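Cypemycin cysteine dehydrogenase (decarboxylating) (Streptomyces sp, PDB 6JDD) catalyses the flavin-dependent oxidative decarboxylation of the C-terminal cysteine of the cypemycin precursor peptide during biosynthesis of this linaridin. Local coordinates at residues Thr99-Arg102 / Leu103-Arg107; Ser110-Leu113 / Met114-Gln117; Trp27-Trp30 / Leu31-Gln35; Leu52-Arg55 / Ala56-Leu60. All blocks are in the same frame, centred on the assembly; numbering follows the deposited sequence.

The four contacts are local turns of four helices, and they fall into two pairs. Contacts 1 and 2, with centres 10 Å apart, belong to consecutive helices joined by one amide: Q117 NE2 probably bonds to L103 O and to R107 O, each at 3.1 Å. Contacts 3 and 4, with centres 14 Å apart, meet where R32 NE lies 2.9 Å from L60 O, a probable hydrogen bond. Contacts 1 and 3 lie on opposite sides of the chain's centre, with centres 29 Å apart. The cofactor adds a second theme: contact 1 holds FAD in the chain's own pocket, whereas contacts 2 and 4 touch flavins held mainly by the second and fourth subunits.

Contact 1: residues Thr99-Arg102 / Leu103-Arg107. With FAD (flavin-adenine dinucleotide), chain B.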
# COMPACT_ATOMS: atom_id res chain seq x y z
N THR A 99 -14.02 29.49 -5.02
CA THR A 99 -14.46 29.11 -6.40
C THR A 99 -14.70 30.43 -7.14
O THR A 99 -14.27 30.56 -8.31
CB THR A 99 -15.64 28.12 -6.43
OG1 THR A 99 -15.25 26.74 -6.30
CG2 THR A 99 -16.39 28.21 -7.75
N VAL A 100 -15.31 31.39 -6.47
CA VAL A 100 -15.63 32.71 -7.08
C VAL A 100 -14.35 33.50 -7.38
O VAL A 100 -14.29 34.06 -8.44
CB VAL A 100 -16.62 33.47 -6.21
CG1 VAL A 100 -16.84 34.87 -6.74
CG2 VAL A 100 -17.91 32.68 -6.19
N MET A 101 -13.36 33.49 -6.49
CA MET A 101 -12.05 34.11 -6.79
C MET A 101 -11.42 33.46 -8.05
O MET A 101 -10.97 34.17 -8.93
CB MET A 101 -11.11 34.02 -5.59
CG MET A 101 -11.58 34.71 -4.35
SD MET A 101 -11.84 36.53 -4.51
CE MET A 101 -13.55 36.59 -5.08
N ARG A 102 -11.42 32.12 -8.11
CA ARG A 102 -10.83 31.38 -9.26
C ARG A 102 -11.55 31.77 -10.56
O ARG A 102 -10.87 31.91 -11.60
CB ARG A 102 -10.91 29.87 -9.02
CG ARG A 102 -9.86 29.34 -8.07
CD ARG A 102 -9.53 27.88 -8.32
NE ARG A 102 -10.60 26.99 -7.88
CZ ARG A 102 -11.02 25.92 -8.56
NH1 ARG A 102 -10.46 25.61 -9.71
NH2 ARG A 102 -11.99 25.17 -8.07
N LEU A 103 -12.87 31.94 -10.50
CA LEU A 103 -13.70 32.30 -11.68
C LEU A 103 -13.36 33.73 -12.11
O LEU A 103 -13.09 33.96 -13.27
CB LEU A 103 -15.16 32.15 -11.26
CG LEU A 103 -16.16 32.30 -12.37
CD1 LEU A 103 -15.92 31.30 -13.51
CD2 LEU A 103 -17.54 32.17 -11.76
N ALA A 104 -13.34 34.64 -11.15
CA ALA A 104 -12.99 36.06 -11.33
C ALA A 104 -11.57 36.21 -11.88
O ALA A 104 -11.26 37.29 -12.35
CB ALA A 104 -13.09 36.77 -10.00
N GLN A 105 -10.73 35.19 -11.78
CA GLN A 105 -9.31 35.34 -12.14
C GLN A 105 -9.02 34.53 -13.40
O GLN A 105 -7.83 34.34 -13.74
CB GLN A 105 -8.46 34.97 -10.94
CG GLN A 105 -8.61 36.03 -9.87
CD GLN A 105 -8.17 35.60 -8.48
OE1 GLN A 105 -7.55 34.55 -8.30
NE2 GLN A 105 -8.49 36.44 -7.50
N GLY A 106 -10.04 34.02 -14.05
CA GLY A 106 -9.84 33.33 -15.34
C GLY A 106 -9.20 31.95 -15.20
O GLY A 106 -8.85 31.36 -16.22
N ARG A 107 -9.18 31.39 -14.01
CA ARG A 107 -8.51 30.09 -13.76
C ARG A 107 -9.29 28.96 -14.45
O ARG A 107 -10.52 28.99 -14.50
CB ARG A 107 -8.35 29.88 -12.26
CG ARG A 107 -7.56 31.00 -11.58
CD ARG A 107 -6.13 31.10 -12.12
NE ARG A 107 -5.49 29.80 -12.17
CZ ARG A 107 -4.80 29.27 -11.19
NH1 ARG A 107 -4.59 29.96 -10.11
NH2 ARG A 107 -4.27 28.06 -11.29
PA FAD B . -11.70 22.65 -4.97
O1A FAD B . -11.65 22.05 -6.34
O2A FAD B . -11.89 21.73 -3.81
O5B FAD B . -10.39 23.55 -4.74
C5B FAD B . -9.23 22.93 -4.14
C4B FAD B . -8.00 23.71 -4.52
O4B FAD B . -6.99 22.80 -5.03
C3B FAD B . -8.19 24.77 -5.62
O3B FAD B . -7.38 25.92 -5.37
C2B FAD B . -7.74 24.03 -6.88
O2B FAD B . -7.31 24.90 -7.90
C1B FAD B . -6.60 23.19 -6.33
N9A FAD B . -6.34 21.98 -7.10
C8A FAD B . -6.52 21.79 -8.45
N7A FAD B . -6.19 20.58 -8.84
C5A FAD B . -5.77 19.94 -7.68
C6A FAD B . -5.30 18.64 -7.43
N6A FAD B . -5.16 17.70 -8.37
N1A FAD B . -4.98 18.33 -6.15
C2A FAD B . -5.12 19.27 -5.21
N3A FAD B . -5.55 20.53 -5.33
C4A FAD B . -5.87 20.80 -6.61
N1 FAD B . -15.65 28.16 2.08
C2 FAD B . -16.57 29.06 1.65
O2 FAD B . -16.29 29.87 0.76
N3 FAD B . -17.83 29.10 2.16
C4 FAD B . -18.25 28.25 3.15
O4 FAD B . -19.39 28.33 3.58
C4X FAD B . -17.32 27.30 3.63
N5 FAD B . -17.70 26.48 4.57
C5X FAD B . -16.78 25.57 5.02
C6 FAD B . -17.17 24.68 6.03
C7 FAD B . -16.30 23.74 6.54
C7M FAD B . -16.75 22.79 7.62
C8 FAD B . -14.98 23.66 6.02
C8M FAD B . -14.01 22.64 6.55
C9 FAD B . -14.59 24.54 5.03
C9A FAD B . -15.47 25.50 4.51
N10 FAD B . -15.10 26.39 3.51
C10 FAD B . -16.01 27.32 3.03
C1' FAD B . -13.74 26.35 2.95
C2' FAD B . -13.70 25.63 1.61
O2' FAD B . -14.01 24.25 1.80
C3' FAD B . -12.31 25.75 0.97
O3' FAD B . -12.09 27.10 0.59
C4' FAD B . -12.12 24.85 -0.25
O4' FAD B . -10.79 25.01 -0.76
C5' FAD B . -13.12 25.13 -1.35
O5' FAD B . -12.76 24.37 -2.54
P FAD B . -13.80 24.31 -3.76
O1P FAD B . -14.23 25.70 -4.09
O2P FAD B . -14.84 23.28 -3.45
O3P FAD B . -12.85 23.76 -4.94
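R102 O is shared by two backbone donors as helix 97-104 comes to its end. R107 N reaches it at 3.0 Å, nearly along the C=O axis, and Q105 N adds a weak bond at 3.3 Å. With the bond of 3.1 Å from G106 N to L103 O, this makes a Schellman motif whose C-prime residue, G106, has a positive phi of 73°. A turn earlier, L103 N and A104 N follow the regular helical pattern with T99 O and V100 O.

The other half of the contact faces the cofactor. T99 OG1 donates to the phosphate oxygen O1P of FAD at 2.6 Å. R102 runs alongside and bends at chi3 (-73°), which lays its guanidinium over the adenosine ribose; C2B of FAD stands 4.1 Å above the plane, over its centre. NH2 of R102 comes within 3.5 Å of the bridging FAD O3P, while NH1 forms a salt bridge with D109. Replacing this arginine with a methionine would probably cost D109 its salt bridge, leaving it the long, weak pairing with R107, and take positive charge from beside the pyrophosphate. R107 sends its NE outward to D98 of the second subunit. A helix closed by backbone bonds thus offers a hydroxyl and a cation to the phosphates: T99 bonds one of them directly, while R102 lies over the ribose and probably adds favourable charge near the diphosphate.

Contact 2: residues Ser110-Leu113 / Met114-Gln117. With FAD (flavin-adenine dinucleotide), chain C.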
# COMPACT_ATOMS: atom_id res chain seq x y z
N SER A 110 -9.43 23.28 -13.07
CA SER A 110 -10.36 22.14 -12.93
C SER A 110 -11.25 22.15 -14.16
O SER A 110 -11.41 23.15 -14.80
CB SER A 110 -11.11 22.20 -11.64
OG SER A 110 -12.21 23.09 -11.69
N PRO A 111 -11.73 21.01 -14.62
CA PRO A 111 -12.52 21.00 -15.85
C PRO A 111 -13.82 21.81 -15.74
O PRO A 111 -14.20 22.32 -16.72
CB PRO A 111 -12.78 19.50 -16.04
CG PRO A 111 -12.55 18.90 -14.67
CD PRO A 111 -11.43 19.68 -14.07
N ALA A 112 -14.45 21.86 -14.57
CA ALA A 112 -15.66 22.70 -14.32
C ALA A 112 -15.28 24.17 -14.48
O ALA A 112 -16.05 24.93 -15.01
CB ALA A 112 -16.29 22.45 -12.97
N LEU A 113 -14.09 24.56 -14.05
CA LEU A 113 -13.72 25.98 -14.21
C LEU A 113 -13.38 26.28 -15.67
O LEU A 113 -13.72 27.36 -16.09
CB LEU A 113 -12.66 26.39 -13.19
CG LEU A 113 -13.24 27.31 -12.12
CD1 LEU A 113 -13.52 26.57 -10.84
CD2 LEU A 113 -12.40 28.53 -11.89
N MET A 114 -12.75 25.36 -16.39
CA MET A 114 -12.56 25.57 -17.85
C MET A 114 -13.96 25.81 -18.45
O MET A 114 -14.14 26.78 -19.15
CB MET A 114 -11.87 24.35 -18.49
CG MET A 114 -11.71 24.44 -20.01
SD MET A 114 -10.47 25.65 -20.43
CE MET A 114 -8.97 24.66 -20.26
N MET A 115 -14.89 24.93 -18.10
CA MET A 115 -16.27 24.94 -18.61
C MET A 115 -16.92 26.29 -18.31
O MET A 115 -17.45 26.90 -19.22
CB MET A 115 -17.02 23.80 -17.93
CG MET A 115 -18.44 23.64 -18.39
SD MET A 115 -19.24 22.32 -17.48
CE MET A 115 -19.39 23.03 -15.85
N LEU A 116 -16.83 26.76 -17.07
CA LEU A 116 -17.48 28.01 -16.64
C LEU A 116 -16.77 29.21 -17.31
O LEU A 116 -17.44 30.20 -17.59
CB LEU A 116 -17.47 28.11 -15.11
CG LEU A 116 -18.37 27.10 -14.40
CD1 LEU A 116 -18.31 27.28 -12.90
CD2 LEU A 116 -19.79 27.19 -14.86
N GLN A 117 -15.45 29.14 -17.55
CA GLN A 117 -14.75 30.21 -18.29
C GLN A 117 -15.29 30.26 -19.73
O GLN A 117 -15.38 31.38 -20.27
CB GLN A 117 -13.23 29.99 -18.35
CG GLN A 117 -12.45 30.16 -17.02
CD GLN A 117 -12.65 31.47 -16.29
OE1 GLN A 117 -13.02 32.49 -16.89
NE2 GLN A 117 -12.41 31.45 -14.98
PA FAD C . -0.07 22.09 -13.65
O1A FAD C . 1.21 22.23 -12.91
O2A FAD C . -0.51 20.73 -14.07
O5B FAD C . -1.25 22.79 -12.81
C5B FAD C . -2.00 21.97 -11.88
C4B FAD C . -2.61 22.86 -10.82
O4B FAD C . -2.31 22.32 -9.51
C3B FAD C . -2.11 24.32 -10.80
O3B FAD C . -3.16 25.22 -10.46
C2B FAD C . -1.03 24.28 -9.72
O2B FAD C . -0.81 25.54 -9.12
C1B FAD C . -1.64 23.29 -8.73
N9A FAD C . -0.66 22.60 -7.90
C8A FAD C . 0.55 23.08 -7.46
N7A FAD C . 1.20 22.21 -6.73
C5A FAD C . 0.37 21.10 -6.68
C6A FAD C . 0.50 19.84 -6.06
N6A FAD C . 1.55 19.47 -5.34
N1A FAD C . -0.52 18.96 -6.22
C2A FAD C . -1.58 19.34 -6.96
N3A FAD C . -1.81 20.49 -7.58
C4A FAD C . -0.78 21.33 -7.40
N1 FAD C . -6.00 23.50 -21.32
C2 FAD C . -5.60 24.48 -22.16
O2 FAD C . -5.39 25.62 -21.75
N3 FAD C . -5.43 24.26 -23.49
C4 FAD C . -5.65 23.02 -24.06
O4 FAD C . -5.48 22.87 -25.26
C4X FAD C . -6.06 21.98 -23.21
N5 FAD C . -6.27 20.80 -23.74
C5X FAD C . -6.68 19.79 -22.89
C6 FAD C . -6.91 18.52 -23.44
C7 FAD C . -7.31 17.47 -22.65
C7M FAD C . -7.55 16.11 -23.27
C8 FAD C . -7.50 17.67 -21.27
C8M FAD C . -7.95 16.53 -20.38
C9 FAD C . -7.28 18.92 -20.72
C9A FAD C . -6.86 20.00 -21.51
N10 FAD C . -6.63 21.27 -20.99
C10 FAD C . -6.22 22.30 -21.82
C1' FAD C . -6.82 21.52 -19.55
C2' FAD C . -5.50 21.53 -18.80
O2' FAD C . -4.92 20.22 -18.83
C3' FAD C . -5.70 21.96 -17.35
O3' FAD C . -6.08 23.33 -17.31
C4' FAD C . -4.47 21.75 -16.47
O4' FAD C . -4.76 22.16 -15.13
C5' FAD C . -3.26 22.51 -16.97
O5' FAD C . -2.19 22.42 -15.99
P FAD C . -0.73 22.94 -16.39
O1P FAD C . -0.85 24.31 -16.97
O2P FAD C . -0.05 21.88 -17.19
O3P FAD C . -0.03 23.04 -14.95
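S110 O accepts from M114 N at 3.0 Å, the first i to i+4 bond of helix 111-118, and S110 itself is the N-cap. Its hydroxyl completes the cap: OG takes a weak bond from L113 N at 3.4 Å, and D68 holds the same OG by a hydrogen bond while also receiving A112 N. The start of the helix is therefore held by two residues, its own serine and D68. Further backbone bonds continue the ladder, M115 N to P111 O, L116 N to A112 O and Q117 N to L113 O, the last at 2.9 Å.

The apolar contacts are sparser. M115 runs straight through its first two torsions and turns at chi3 (70°), which returns CE to the preceding turn, 4.3 Å from A112 CB. This flank of the helix packs on the parallel sheet, where M115 meets H12 and F90, and L116 meets H14 and V92.

Q117 works in two directions: OE1 accepts from N133 ND2 of the second subunit, tying the helix into the oligomer, while NE2 bonds to L103 O and R107 O around the end of helix 97-104.

Ligand contact is left to M114. CG stands anti to the backbone N (chi1 177°) and the chain then bends twice, carrying the methyl toward a flavin held chiefly by the second subunit, where M114 CE lies 3.4 Å from FAD N1.

Contact 3: residues Trp27-Trp30 / Leu31-Gln35; sequences WIHW and LREFQ
W30 and F34, one turn apart on helix 24-34, form an offset stack with ring centroids 4.8 Å apart and planes only 13° from parallel. Both rings stand anti to their backbone N (chi1 173° for W30, -178° for F34), which sends them off the helix side by side and pointing the same way. The closest carbons of the stack are W30 CH2 and F34 CD2 at 3.8 Å. The benzylic carbon of F34 joins in through a CH-pi contact: F34 CB lies 4.2 Å from the centroid of the six-membered ring of W30, almost straight above it. On the opposite face of the indole sits W27 CZ3, 4.0 Å above the plane and displaced toward the rim, so W30 is sandwiched between its helical neighbours. L31 closes in beside it, with its CB 3.8 Å from W30 CE3. Beneath the rings the backbone is regular, F34 N bonding to W30 O at 2.8 Å.

The more exposed side is looser. E33, an exposed residue, sets its CG over one face of the H29 imidazole in a second CH-pi contact, 4.2 Å from the ring centroid. The carboxylate is turned well out of the ring plane and its OE1 does not bond to H29, so any electrostatic gain is probably modest. H29 also touches L23 of the fourth subunit.

This helix is the crossover between strands 10-15 and 39-44. L31 packs on V40 of the sheet, I28 on L57 of helix 54-60, and W30 with L31 on L176 of helix 172-185, while W27 meets W26 of the fourth subunit.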
# COMPACT_ATOMS: atom_id res chain seq x y z
N TRP A 27 -32.07 19.26 -2.37
CA TRP A 27 -32.49 20.22 -3.43
C TRP A 27 -32.50 19.59 -4.82
O TRP A 27 -33.39 19.90 -5.60
CB TRP A 27 -31.58 21.44 -3.40
CG TRP A 27 -31.94 22.32 -2.26
CD1 TRP A 27 -31.29 22.46 -1.08
CD2 TRP A 27 -33.13 23.11 -2.19
NE1 TRP A 27 -31.97 23.33 -0.27
CE2 TRP A 27 -33.11 23.75 -0.93
CE3 TRP A 27 -34.19 23.33 -3.06
CZ2 TRP A 27 -34.11 24.64 -0.54
CZ3 TRP A 27 -35.19 24.19 -2.66
CH2 TRP A 27 -35.15 24.84 -1.42
N ILE A 28 -31.52 18.77 -5.18
CA ILE A 28 -31.55 18.02 -6.47
C ILE A 28 -32.81 17.13 -6.48
O ILE A 28 -33.53 17.15 -7.49
CB ILE A 28 -30.27 17.19 -6.71
CG1 ILE A 28 -29.00 18.05 -6.73
CG2 ILE A 28 -30.41 16.35 -7.99
CD1 ILE A 28 -28.94 19.02 -7.87
N HIS A 29 -33.08 16.39 -5.41
CA HIS A 29 -34.29 15.54 -5.30
C HIS A 29 -35.53 16.42 -5.52
O HIS A 29 -36.36 16.03 -6.33
CB HIS A 29 -34.30 14.81 -3.97
CG HIS A 29 -35.53 14.00 -3.77
ND1 HIS A 29 -35.80 12.88 -4.55
CD2 HIS A 29 -36.56 14.13 -2.90
CE1 HIS A 29 -36.92 12.36 -4.16
NE2 HIS A 29 -37.41 13.11 -3.15
N TRP A 30 -35.62 17.56 -4.83
CA TRP A 30 -36.72 18.56 -4.99
C TRP A 30 -36.89 18.97 -6.46
O TRP A 30 -38.01 18.84 -7.03
CB TRP A 30 -36.48 19.80 -4.10
CG TRP A 30 -37.45 20.92 -4.33
CD1 TRP A 30 -38.62 21.14 -3.67
CD2 TRP A 30 -37.32 22.01 -5.28
NE1 TRP A 30 -39.24 22.26 -4.15
CE2 TRP A 30 -38.48 22.80 -5.14
CE3 TRP A 30 -36.36 22.37 -6.22
CZ2 TRP A 30 -38.69 23.95 -5.91
CZ3 TRP A 30 -36.58 23.49 -7.00
CH2 TRP A 30 -37.73 24.27 -6.84
N LEU A 31 -35.82 19.43 -7.09
CA LEU A 31 -35.88 19.85 -8.51
C LEU A 31 -36.32 18.68 -9.40
O LEU A 31 -37.11 18.91 -10.30
CB LEU A 31 -34.50 20.39 -8.90
CG LEU A 31 -34.37 20.91 -10.33
CD1 LEU A 31 -35.34 22.05 -10.59
CD2 LEU A 31 -32.94 21.32 -10.59
N ARG A 32 -35.88 17.45 -9.15
CA ARG A 32 -36.29 16.28 -9.99
C ARG A 32 -37.80 16.01 -9.86
O ARG A 32 -38.39 15.61 -10.85
CB ARG A 32 -35.46 15.05 -9.62
CG ARG A 32 -33.96 15.26 -9.81
CD ARG A 32 -33.48 14.99 -11.21
NE ARG A 32 -33.62 13.57 -11.46
CZ ARG A 32 -34.62 12.99 -12.10
NH1 ARG A 32 -35.61 13.71 -12.62
NH2 ARG A 32 -34.60 11.69 -12.25
N GLU A 33 -38.40 16.20 -8.68
CA GLU A 33 -39.85 15.96 -8.46
C GLU A 33 -40.64 17.15 -8.98
O GLU A 33 -41.64 16.95 -9.68
CB GLU A 33 -40.17 15.72 -6.98
CG GLU A 33 -39.51 14.48 -6.39
CD GLU A 33 -40.15 13.14 -6.73
OE1 GLU A 33 -40.45 12.38 -5.76
OE2 GLU A 33 -40.34 12.83 -7.94
N PHE A 34 -40.22 18.36 -8.63
CA PHE A 34 -40.82 19.62 -9.14
C PHE A 34 -40.84 19.64 -10.68
O PHE A 34 -41.80 20.15 -11.25
CB PHE A 34 -40.04 20.78 -8.54
CG PHE A 34 -40.58 22.13 -8.94
CD1 PHE A 34 -41.85 22.51 -8.53
CD2 PHE A 34 -39.83 22.99 -9.73
CE1 PHE A 34 -42.36 23.74 -8.90
CE2 PHE A 34 -40.35 24.22 -10.09
CZ PHE A 34 -41.61 24.59 -9.67
N GLN A 35 -39.85 19.08 -11.37
CA GLN A 35 -39.74 19.26 -12.85
C GLN A 35 -39.16 18.01 -13.51
O GLN A 35 -38.07 18.05 -14.07
CB GLN A 35 -38.93 20.54 -13.07
CG GLN A 35 -38.99 21.07 -14.48
CD GLN A 35 -38.38 22.45 -14.62
OE1 GLN A 35 -38.22 23.21 -13.65
NE2 GLN A 35 -38.05 22.77 -15.87

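Contact 4: residues Leu52-Arg55 / Ala56-Leu60. With FAD (flavin-adenine dinucleotide), chain D.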
# COMPACT_ATOMS: atom_id res chain seq x y z
N LEU A 52 -20.63 15.70 0.79
CA LEU A 52 -21.71 14.86 0.22
C LEU A 52 -21.11 13.64 -0.47
O LEU A 52 -19.89 13.56 -0.56
CB LEU A 52 -22.59 15.69 -0.70
CG LEU A 52 -21.92 16.30 -1.92
CD1 LEU A 52 -21.50 15.23 -2.90
CD2 LEU A 52 -22.89 17.23 -2.60
N ALA A 53 -21.96 12.72 -0.91
CA ALA A 53 -21.52 11.51 -1.63
C ALA A 53 -21.90 11.67 -3.10
O ALA A 53 -23.10 11.80 -3.42
CB ALA A 53 -22.14 10.31 -0.96
N VAL A 54 -20.90 11.60 -3.98
CA VAL A 54 -21.16 11.67 -5.44
C VAL A 54 -22.12 10.54 -5.84
O VAL A 54 -22.95 10.76 -6.76
CB VAL A 54 -19.83 11.62 -6.22
CG1 VAL A 54 -20.06 11.59 -7.71
CG2 VAL A 54 -18.99 12.82 -5.84
N ARG A 55 -21.96 9.37 -5.22
CA ARG A 55 -22.79 8.17 -5.53
C ARG A 55 -24.28 8.52 -5.41
O ARG A 55 -25.05 8.14 -6.31
CB ARG A 55 -22.42 7.01 -4.60
CG ARG A 55 -21.81 5.81 -5.31
CD ARG A 55 -21.51 4.67 -4.37
NE ARG A 55 -20.10 4.60 -4.00
CZ ARG A 55 -19.55 5.28 -3.00
NH1 ARG A 55 -18.26 5.15 -2.75
NH2 ARG A 55 -20.29 6.07 -2.25
N ALA A 56 -24.65 9.22 -4.33
CA ALA A 56 -26.06 9.59 -4.10
C ALA A 56 -26.57 10.48 -5.26
O ALA A 56 -27.73 10.29 -5.71
CB ALA A 56 -26.20 10.23 -2.75
N LEU A 57 -25.74 11.38 -5.78
CA LEU A 57 -26.14 12.27 -6.90
C LEU A 57 -26.31 11.43 -8.17
O LEU A 57 -27.18 11.75 -8.99
CB LEU A 57 -25.08 13.36 -7.10
CG LEU A 57 -24.92 14.37 -5.97
CD1 LEU A 57 -23.65 15.18 -6.17
CD2 LEU A 57 -26.11 15.29 -5.88
N ARG A 58 -25.44 10.45 -8.39
CA ARG A 58 -25.60 9.56 -9.56
C ARG A 58 -27.02 8.97 -9.53
O ARG A 58 -27.56 8.76 -10.61
CB ARG A 58 -24.56 8.45 -9.59
CG ARG A 58 -23.18 8.91 -10.02
CD ARG A 58 -22.19 7.77 -10.05
NE ARG A 58 -20.86 8.30 -9.78
CZ ARG A 58 -20.21 9.15 -10.60
NH1 ARG A 58 -19.00 9.58 -10.26
NH2 ARG A 58 -20.76 9.54 -11.75
N HIS A 59 -27.59 8.70 -8.36
CA HIS A 59 -28.97 8.16 -8.23
C HIS A 59 -29.99 9.30 -8.35
O HIS A 59 -30.96 9.14 -9.08
CB HIS A 59 -29.14 7.33 -6.94
CG HIS A 59 -28.32 6.08 -6.97
ND1 HIS A 59 -28.68 4.99 -7.76
CD2 HIS A 59 -27.12 5.77 -6.41
CE1 HIS A 59 -27.73 4.07 -7.67
NE2 HIS A 59 -26.76 4.51 -6.84
N LEU A 60 -29.79 10.43 -7.69
CA LEU A 60 -30.86 11.45 -7.64
C LEU A 60 -30.90 12.26 -8.95
O LEU A 60 -31.97 12.74 -9.27
CB LEU A 60 -30.60 12.35 -6.44
CG LEU A 60 -30.64 11.62 -5.10
CD1 LEU A 60 -30.02 12.44 -3.97
CD2 LEU A 60 -32.07 11.23 -4.75
PA FAD D . -24.80 -2.05 7.44
O1A FAD D . -24.13 -1.87 8.76
O2A FAD D . -24.23 -1.35 6.26
O5B FAD D . -24.92 -3.62 7.12
C5B FAD D . -23.86 -4.26 6.38
C4B FAD D . -23.86 -5.74 6.68
O4B FAD D . -22.51 -6.16 7.03
C3B FAD D . -24.75 -6.19 7.84
O3B FAD D . -25.34 -7.46 7.59
C2B FAD D . -23.76 -6.26 9.01
O2B FAD D . -24.17 -7.14 10.03
C1B FAD D . -22.51 -6.76 8.30
N9A FAD D . -21.27 -6.40 8.97
C8A FAD D . -21.06 -6.23 10.32
N7A FAD D . -19.82 -5.91 10.60
C5A FAD D . -19.18 -5.86 9.37
C6A FAD D . -17.85 -5.57 8.99
N6A FAD D . -16.89 -5.26 9.86
N1A FAD D . -17.55 -5.62 7.67
C2A FAD D . -18.53 -5.93 6.81
N3A FAD D . -19.80 -6.22 7.04
C4A FAD D . -20.06 -6.17 8.36
N1 FAD D . -32.25 -1.14 1.16
C2 FAD D . -33.43 -0.84 1.74
O2 FAD D . -33.89 -1.55 2.63
N3 FAD D . -34.17 0.24 1.36
C4 FAD D . -33.76 1.09 0.37
O4 FAD D . -34.45 2.05 0.07
C4X FAD D . -32.52 0.82 -0.26
N5 FAD D . -32.11 1.63 -1.20
C5X FAD D . -30.91 1.34 -1.80
C6 FAD D . -30.45 2.19 -2.81
C7 FAD D . -29.26 1.97 -3.45
C7M FAD D . -28.80 2.91 -4.54
C8 FAD D . -28.47 0.85 -3.08
C8M FAD D . -27.15 0.58 -3.77
C9 FAD D . -28.91 0.01 -2.08
C9A FAD D . -30.13 0.23 -1.42
N10 FAD D . -30.60 -0.61 -0.41
C10 FAD D . -31.81 -0.34 0.20
C1' FAD D . -29.81 -1.78 0.00
C2' FAD D . -29.04 -1.52 1.28
O2' FAD D . -28.04 -0.53 1.05
C3' FAD D . -28.37 -2.80 1.78
O3' FAD D . -29.36 -3.72 2.22
C4' FAD D . -27.37 -2.57 2.92
O4' FAD D . -26.78 -3.81 3.31
C5' FAD D . -28.01 -1.92 4.13
O5' FAD D . -27.06 -1.90 5.23
P FAD D . -27.41 -1.06 6.55
O1P FAD D . -28.79 -1.43 7.00
O2P FAD D . -27.10 0.38 6.29
O3P FAD D . -26.34 -1.65 7.59
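The start of helix 54-60, the crossover of a beta-alpha-beta unit in the parallel sheet, is marked by A53 at the N-cap, whose O receives a weak bond from A56 N at 3.1 Å. Regular helical bonding follows with R58 N to V54 O at 3.0 Å, the donor lying in the carbonyl plane; the next bond, H59 N to R55 O, is weak.

On the buried flank, L52 reaches from the preceding loop to L57. Their side chains cross at about a right angle, and CD1 of L52 meets CD1 of L57 at 3.9 Å. L57 CG is anti to its carbonyl carbon (chi1 -66°), which leans the branch back over the start of the helix. With an alanine here, L52 CD1 would probably lose this partner, and a gap would open toward strands 39-44 and 65-67.

The outer flank is more mixed. R58 runs extended from CG to NE and lays one face of its guanidinium over V54 CG1, with NH1 3.4 Å from that methyl; its NH2 is bonded to V65 O. Next to it, the H59 imidazole carries a flavin methyl over one face: FAD C7M stands 3.4 Å above the ring plane, displaced toward the rim. That cofactor is held chiefly by the fourth subunit, so H59 touches the dimethylbenzene end of a neighbour's flavin.

A56 faces A22 of the fourth subunit, L57 rests on V42 and V44 of strand 39-44 and on V65 of strand 65-67, V54 covers V65 and V67, and L60 packs on P25 and H29 of helix 24-34.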